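Local coordinates for protein alpha-1,2-mannosidase (Bacteroides thetaiotaomicron, PDB 2WW2) that probably hydrolyses alpha-mannosidic linkages with inversion of configuration, as a calcium-dependent glycoside hydrolase of family 92 from a human gut symbiont, at residues 73-81 / 169-180. Sequence-based numbering, arbitrary orientation.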
ATOM      1  N   TRP A  73      25.925   9.211  -8.426  1.00 11.73           N
ATOM      2  CA  TRP A  73      26.107   8.085  -9.348  1.00 12.74           C
ATOM      3  C   TRP A  73      26.924   8.449 -10.570  1.00 11.91           C
ATOM      4  O   TRP A  73      27.670   7.620 -11.079  1.00 11.93           O
ATOM      5  CB  TRP A  73      24.757   7.435  -9.686  1.00 13.36           C
ATOM      6  CG  TRP A  73      24.270   6.724  -8.445  1.00 16.31           C
ATOM      7  CD1 TRP A  73      23.390   7.211  -7.503  1.00 18.46           C
ATOM      8  CD2 TRP A  73      24.696   5.443  -7.970  1.00 18.65           C
ATOM      9  NE1 TRP A  73      23.228   6.298  -6.497  1.00 18.89           N
ATOM     10  CE2 TRP A  73      24.018   5.203  -6.753  1.00 19.99           C
ATOM     11  CE3 TRP A  73      25.578   4.465  -8.461  1.00 19.57           C
ATOM     12  CZ2 TRP A  73      24.193   4.025  -6.012  1.00 22.22           C
ATOM     13  CZ3 TRP A  73      25.748   3.284  -7.725  1.00 22.57           C
ATOM     14  CH2 TRP A  73      25.059   3.079  -6.513  1.00 22.91           C
ATOM     15  N   ILE A  74      26.822   9.701 -11.012  1.00 10.72           N
ATOM     16  CA  ILE A  74      27.736  10.209 -12.039  1.00  9.39           C
ATOM     17  C   ILE A  74      29.146  10.336 -11.425  1.00  8.71           C
ATOM     18  O   ILE A  74      30.152  10.074 -12.085  1.00  8.28           O
ATOM     19  CB  ILE A  74      27.228  11.588 -12.527  1.00  9.85           C
ATOM     20  CG1 ILE A  74      25.875  11.400 -13.243  1.00 10.54           C
ATOM     21  CG2 ILE A  74      28.250  12.265 -13.439  1.00  8.54           C
ATOM     22  CD1 ILE A  74      25.989  10.634 -14.543  1.00 11.98           C
ATOM     23  N   ASN A  75      29.188  10.727 -10.155  1.00  7.85           N
ATOM     24  CA  ASN A  75      30.418  10.769  -9.365  1.00  8.84           C
ATOM     25  C   ASN A  75      31.317  11.925  -9.851  1.00  8.62           C
ATOM     26  O   ASN A  75      30.841  12.826 -10.567  1.00  8.63           O
ATOM     27  CB  ASN A  75      31.100   9.364  -9.345  1.00  8.06           C
ATOM     28  CG  ASN A  75      31.956   9.116  -8.075  1.00  9.99           C
ATOM     29  OD1 ASN A  75      32.777   9.951  -7.690  1.00 10.88           O
ATOM     30  ND2 ASN A  75      31.803   7.939  -7.474  1.00  9.41           N
ATOM     31  N   ASP A  76      32.584  11.928  -9.447  1.00  8.75           N
ATOM     32  CA  ASP A  76      33.439  13.135  -9.509  1.00  8.28           C
ATOM     33  C   ASP A  76      34.545  13.032 -10.569  1.00  8.21           C
ATOM     34  O   ASP A  76      34.767  11.958 -11.152  1.00  8.37           O
ATOM     35  CB  ASP A  76      34.076  13.405  -8.130  1.00  7.86           C
ATOM     36  CG  ASP A  76      34.296  14.909  -7.856  1.00 10.23           C
ATOM     37  OD1 ASP A  76      34.115  15.730  -8.791  1.00  9.78           O
ATOM     38  OD2 ASP A  76      34.611  15.270  -6.692  1.00  9.50           O
ATOM     39  N   TYR A  77      35.212  14.157 -10.837  1.00  7.50           N
ATOM     40  CA  TYR A  77      36.420  14.174 -11.672  1.00  7.41           C
ATOM     41  C   TYR A  77      37.216  15.432 -11.280  1.00  8.04           C
ATOM     42  O   TYR A  77      36.646  16.370 -10.684  1.00  9.69           O
ATOM     43  CB  TYR A  77      36.062  14.190 -13.171  1.00  6.90           C
ATOM     44  CG  TYR A  77      35.355  15.466 -13.574  1.00  7.26           C
ATOM     45  CD1 TYR A  77      36.078  16.576 -14.016  1.00  6.90           C
ATOM     46  CD2 TYR A  77      33.971  15.577 -13.458  1.00  8.59           C
ATOM     47  CE1 TYR A  77      35.436  17.781 -14.336  1.00  8.12           C
ATOM     48  CE2 TYR A  77      33.312  16.771 -13.786  1.00  6.56           C
ATOM     49  CZ  TYR A  77      34.057  17.865 -14.215  1.00  8.60           C
ATOM     50  OH  TYR A  77      33.425  19.036 -14.529  1.00  6.64           O
ATOM     51  N   GLY A  78      38.509  15.441 -11.592  1.00  8.01           N
ATOM     52  CA  GLY A  78      39.391  16.595 -11.366  1.00  8.15           C
ATOM     53  C   GLY A  78      39.341  17.019  -9.916  1.00  7.98           C
ATOM     54  O   GLY A  78      39.224  18.201  -9.636  1.00  9.33           O
ATOM     55  N   THR A  79      39.425  16.056  -9.002  1.00  7.80           N
ATOM     56  CA  THR A  79      39.207  16.326  -7.569  1.00  7.36           C
ATOM     57  C   THR A  79      40.461  16.043  -6.738  1.00  7.36           C
ATOM     58  O   THR A  79      41.199  15.086  -7.010  1.00  7.45           O
ATOM     59  CB  THR A  79      37.958  15.532  -7.021  1.00  7.44           C
ATOM     60  OG1 THR A  79      37.699  15.881  -5.658  1.00  9.92           O
ATOM     61  CG2 THR A  79      38.139  14.012  -7.123  1.00  7.80           C
ATOM     62  N   PHE A  80      40.712  16.903  -5.744  1.00  6.87           N
ATOM     63  CA  PHE A  80      41.765  16.678  -4.764  1.00  7.02           C
ATOM     64  C   PHE A  80      41.244  17.202  -3.432  1.00  7.02           C
ATOM     65  O   PHE A  80      40.164  17.819  -3.395  1.00  7.37           O
ATOM     66  CB  PHE A  80      43.093  17.345  -5.191  1.00  6.93           C
ATOM     67  CG  PHE A  80      43.102  18.845  -5.110  1.00  7.62           C
ATOM     68  CD1 PHE A  80      43.575  19.487  -3.971  1.00  8.73           C
ATOM     69  CD2 PHE A  80      42.695  19.626  -6.189  1.00  7.24           C
ATOM     70  CE1 PHE A  80      43.602  20.881  -3.889  1.00 10.62           C
ATOM     71  CE2 PHE A  80      42.727  21.032  -6.099  1.00  6.62           C
ATOM     72  CZ  PHE A  80      43.170  21.650  -4.948  1.00  8.72           C
ATOM     73  N   SER A  81      41.932  16.921  -2.327  1.00  6.14           N
ATOM     74  CA  SER A  81      41.433  17.439  -1.045  1.00  6.51           C
ATOM     75  C   SER A  81      42.558  18.005  -0.212  1.00  6.44           C
ATOM     76  O   SER A  81      43.731  17.694  -0.423  1.00  5.82           O
ATOM     77  CB  SER A  81      40.682  16.373  -0.226  1.00  6.98           C
ATOM     78  OG  SER A  81      41.573  15.373   0.255  1.00  9.71           O
ATOM     79  N   THR A 169      45.697  16.027 -10.621  1.00  8.77           N
ATOM     80  CA  THR A 169      44.790  14.942 -10.293  1.00  8.29           C
ATOM     81  C   THR A 169      44.109  14.506 -11.576  1.00  8.15           C
ATOM     82  O   THR A 169      43.692  15.342 -12.377  1.00  8.86           O
ATOM     83  CB  THR A 169      43.756  15.369  -9.226  1.00  8.66           C
ATOM     84  OG1 THR A 169      42.754  14.354  -9.122  1.00  9.46           O
ATOM     85  CG2 THR A 169      43.096  16.723  -9.586  1.00  7.86           C
ATOM     86  N   ARG A 170      44.003  13.199 -11.785  1.00  8.02           N
ATOM     87  CA  ARG A 170      43.420  12.686 -13.022  1.00  8.38           C
ATOM     88  C   ARG A 170      42.209  11.773 -12.789  1.00  8.83           C
ATOM     89  O   ARG A 170      41.611  11.263 -13.745  1.00  8.63           O
ATOM     90  CB  ARG A 170      44.501  11.959 -13.833  1.00  8.30           C
ATOM     91  CG  ARG A 170      45.610  12.890 -14.278  1.00  8.41           C
ATOM     92  CD  ARG A 170      46.669  12.163 -15.143  1.00 11.46           C
ATOM     93  NE  ARG A 170      47.761  13.070 -15.476  1.00 12.27           N
ATOM     94  CZ  ARG A 170      48.767  13.356 -14.650  1.00 14.31           C
ATOM     95  NH1 ARG A 170      48.830  12.799 -13.445  1.00 13.42           N
ATOM     96  NH2 ARG A 170      49.720  14.198 -15.031  1.00 15.29           N
ATOM     97  N   TYR A 171      41.854  11.565 -11.523  1.00  8.38           N
ATOM     98  CA  TYR A 171      40.702  10.743 -11.196  1.00  9.08           C
ATOM     99  C   TYR A 171      39.481  11.201 -11.986  1.00  9.15           C
ATOM    100  O   TYR A 171      39.240  12.407 -12.144  1.00  8.94           O
ATOM    101  CB  TYR A 171      40.390  10.814  -9.700  1.00  9.16           C
ATOM    102  CG  TYR A 171      39.101  10.105  -9.313  1.00  9.46           C
ATOM    103  CD1 TYR A 171      39.081   8.736  -9.064  1.00  9.74           C
ATOM    104  CD2 TYR A 171      37.903  10.813  -9.189  1.00 10.51           C
ATOM    105  CE1 TYR A 171      37.895   8.091  -8.702  1.00 11.20           C
ATOM    106  CE2 TYR A 171      36.710  10.180  -8.836  1.00  9.19           C
ATOM    107  CZ  TYR A 171      36.727   8.819  -8.582  1.00  9.09           C
ATOM    108  OH  TYR A 171      35.569   8.201  -8.231  1.00 10.65           O
ATOM    109  N   ASN A 172      38.716  10.238 -12.490  1.00  8.53           N
ATOM    110  CA  ASN A 172      37.487  10.568 -13.214  1.00  9.27           C
ATOM    111  C   ASN A 172      36.610   9.325 -13.315  1.00  9.33           C
ATOM    112  O   ASN A 172      37.050   8.208 -12.994  1.00  8.55           O
ATOM    113  CB  ASN A 172      37.792  11.104 -14.627  1.00  8.24           C
ATOM    114  CG  ASN A 172      38.421  10.067 -15.517  1.00 10.04           C
ATOM    115  OD1 ASN A 172      37.724   9.318 -16.207  1.00 12.12           O
ATOM    116  ND2 ASN A 172      39.753  10.028 -15.540  1.00  9.19           N
ATOM    117  N   ASN A 173      35.381   9.519 -13.773  1.00  9.33           N
ATOM    118  CA  ASN A 173      34.436   8.412 -13.918  1.00  9.59           C
ATOM    119  C   ASN A 173      33.984   8.266 -15.370  1.00 10.27           C
ATOM    120  O   ASN A 173      32.846   7.870 -15.656  1.00  9.93           O
ATOM    121  CB  ASN A 173      33.262   8.624 -12.973  1.00 10.13           C
ATOM    122  CG  ASN A 173      33.598   8.225 -11.545  1.00  9.70           C
ATOM    123  OD1 ASN A 173      33.338   7.099 -11.164  1.00  8.82           O
ATOM    124  ND2 ASN A 173      34.203   9.136 -10.755  1.00  7.88           N
ATOM    125  N   GLY A 174      34.899   8.583 -16.286  1.00  9.85           N
ATOM    126  CA  GLY A 174      34.607   8.547 -17.710  1.00  9.91           C
ATOM    127  C   GLY A 174      34.243   9.914 -18.264  1.00  9.57           C
ATOM    128  O   GLY A 174      34.215  10.912 -17.534  1.00  8.73           O
ATOM    129  N   GLY A 175      33.941   9.966 -19.562  1.00  9.39           N
ATOM    130  CA  GLY A 175      33.619  11.250 -20.195  1.00  9.68           C
ATOM    131  C   GLY A 175      34.771  12.251 -20.247  1.00  9.83           C
ATOM    132  O   GLY A 175      34.534  13.466 -20.274  1.00  9.79           O
ATOM    133  N   VAL A 176      36.017  11.759 -20.289  1.00  9.09           N
ATOM    134  CA  VAL A 176      37.171  12.646 -20.428  1.00  8.98           C
ATOM    135  C   VAL A 176      38.082  12.224 -21.579  1.00  9.32           C
ATOM    136  O   VAL A 176      38.185  11.029 -21.885  1.00  9.65           O
ATOM    137  CB  VAL A 176      38.015  12.739 -19.129  1.00  8.58           C
ATOM    138  CG1 VAL A 176      37.151  13.257 -17.948  1.00  7.77           C
ATOM    139  CG2 VAL A 176      38.670  11.380 -18.800  1.00  9.72           C
ATOM    140  N   PRO A 177      38.746  13.200 -22.225  1.00  8.82           N
ATOM    141  CA  PRO A 177      39.752  12.877 -23.247  1.00  8.87           C
ATOM    142  C   PRO A 177      40.989  12.208 -22.629  1.00  9.38           C
ATOM    143  O   PRO A 177      41.175  12.228 -21.401  1.00  8.31           O
ATOM    144  CB  PRO A 177      40.137  14.253 -23.813  1.00  9.04           C
ATOM    145  CG  PRO A 177      38.959  15.181 -23.408  1.00  9.23           C
ATOM    146  CD  PRO A 177      38.582  14.655 -22.053  1.00  8.47           C
ATOM    147  N   ASP A 178      41.846  11.648 -23.481  1.00  9.61           N
ATOM    148  CA  ASP A 178      43.004  10.891 -23.014  1.00 10.74           C
ATOM    149  C   ASP A 178      44.025  11.732 -22.269  1.00 10.59           C
ATOM    150  O   ASP A 178      44.857  11.182 -21.569  1.00 11.96           O
ATOM    151  CB  ASP A 178      43.728  10.224 -24.192  1.00 11.58           C
ATOM    152  CG  ASP A 178      43.005   9.010 -24.716  1.00 15.09           C
ATOM    153  OD1 ASP A 178      42.021   8.563 -24.079  1.00 18.20           O
ATOM    154  OD2 ASP A 178      43.448   8.488 -25.761  1.00 20.65           O
ATOM    155  N   ASN A 179      44.011  13.048 -22.449  1.00 10.88           N
ATOM    156  CA  ASN A 179      45.028  13.902 -21.828  1.00 10.28           C
ATOM    157  C   ASN A 179      44.490  14.638 -20.617  1.00 10.14           C
ATOM    158  O   ASN A 179      45.081  15.616 -20.171  1.00  8.81           O
ATOM    159  CB  ASN A 179      45.588  14.921 -22.835  1.00 11.19           C
ATOM    160  CG  ASN A 179      44.519  15.865 -23.378  1.00 12.51           C
ATOM    161  OD1 ASN A 179      43.338  15.738 -23.050  1.00 13.80           O
ATOM    162  ND2 ASN A 179      44.931  16.813 -24.213  1.00 12.12           N
ATOM    163  N   PHE A 180      43.367  14.163 -20.096  1.00  9.02           N
ATOM    164  CA  PHE A 180      42.689  14.863 -19.000  1.00  9.51           C
ATOM    165  C   PHE A 180      43.528  14.992 -17.716  1.00 10.18           C
ATOM    166  O   PHE A 180      44.175  14.030 -17.287  1.00 10.09           O
ATOM    167  CB  PHE A 180      41.367  14.164 -18.679  1.00  8.90           C
ATOM    168  CG  PHE A 180      40.735  14.647 -17.417  1.00  8.41           C
ATOM    169  CD1 PHE A 180      39.990  15.824 -17.411  1.00  7.92           C
ATOM    170  CD2 PHE A 180      40.912  13.952 -16.239  1.00  7.99           C
ATOM    171  CE1 PHE A 180      39.410  16.303 -16.227  1.00  8.40           C
ATOM    172  CE2 PHE A 180      40.317  14.409 -15.041  1.00  7.94           C
ATOM    173  CZ  PHE A 180      39.579  15.594 -15.040  1.00  9.61           C
TER
HETATM  174  O   HOH W   1      34.748  10.169  -5.755  1.00 11.51           O
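Tyr77 and Asn172 bring the two backbones to 4.1 Å between CA atoms, where the loop entering strand 80-86 runs against the loop joining strands 164-169 and 182-188. Gly78 N donates to Tyr171 O (3.2 Å), which Tyr77 CA also approaches through a CA-H...O contact. Glycine suits position 78: phi is positive, Phe180 CZ leaves little room beside CA, and Gly78 N lies at the edge of the Phe180 ring. Asn173 suits its place because its amide has two hydrogens: ND2 gives one to a lone pair of Asp76 O (2.9 Å, 161°) and the other to Tyr171 OH (3.0 Å), both near the amide plane. Asn75 OD1 takes Asp76 N and a water that also contacts Tyr171 OH. Tyr171, with CG anti to its backbone N (chi1 173°), sends its ring past Asp76 O; the Thr79 methyl, CG2, runs alongside, 3.8 Å from Tyr171 CD2. The Thr169 hydroxyl, OG1, donates to Thr79 O (2.7 Å) from above the carbonyl plane. Thr79 OG1 turns instead to Gln66 O and Arg65; Asp76 OD2 forms a salt bridge with Arg65 and a hydrogen bond with Thr67. Phe180 CZ meets the Tyr77 ring at its edge, beside CD1, the side chains crossing at about a right angle, and Tyr77 OH hydrogen-bonds Asp328 of strand 326-330. Three hydrogen bonds to main-chain carbonyls thus join two largely buried N-terminal-domain loops.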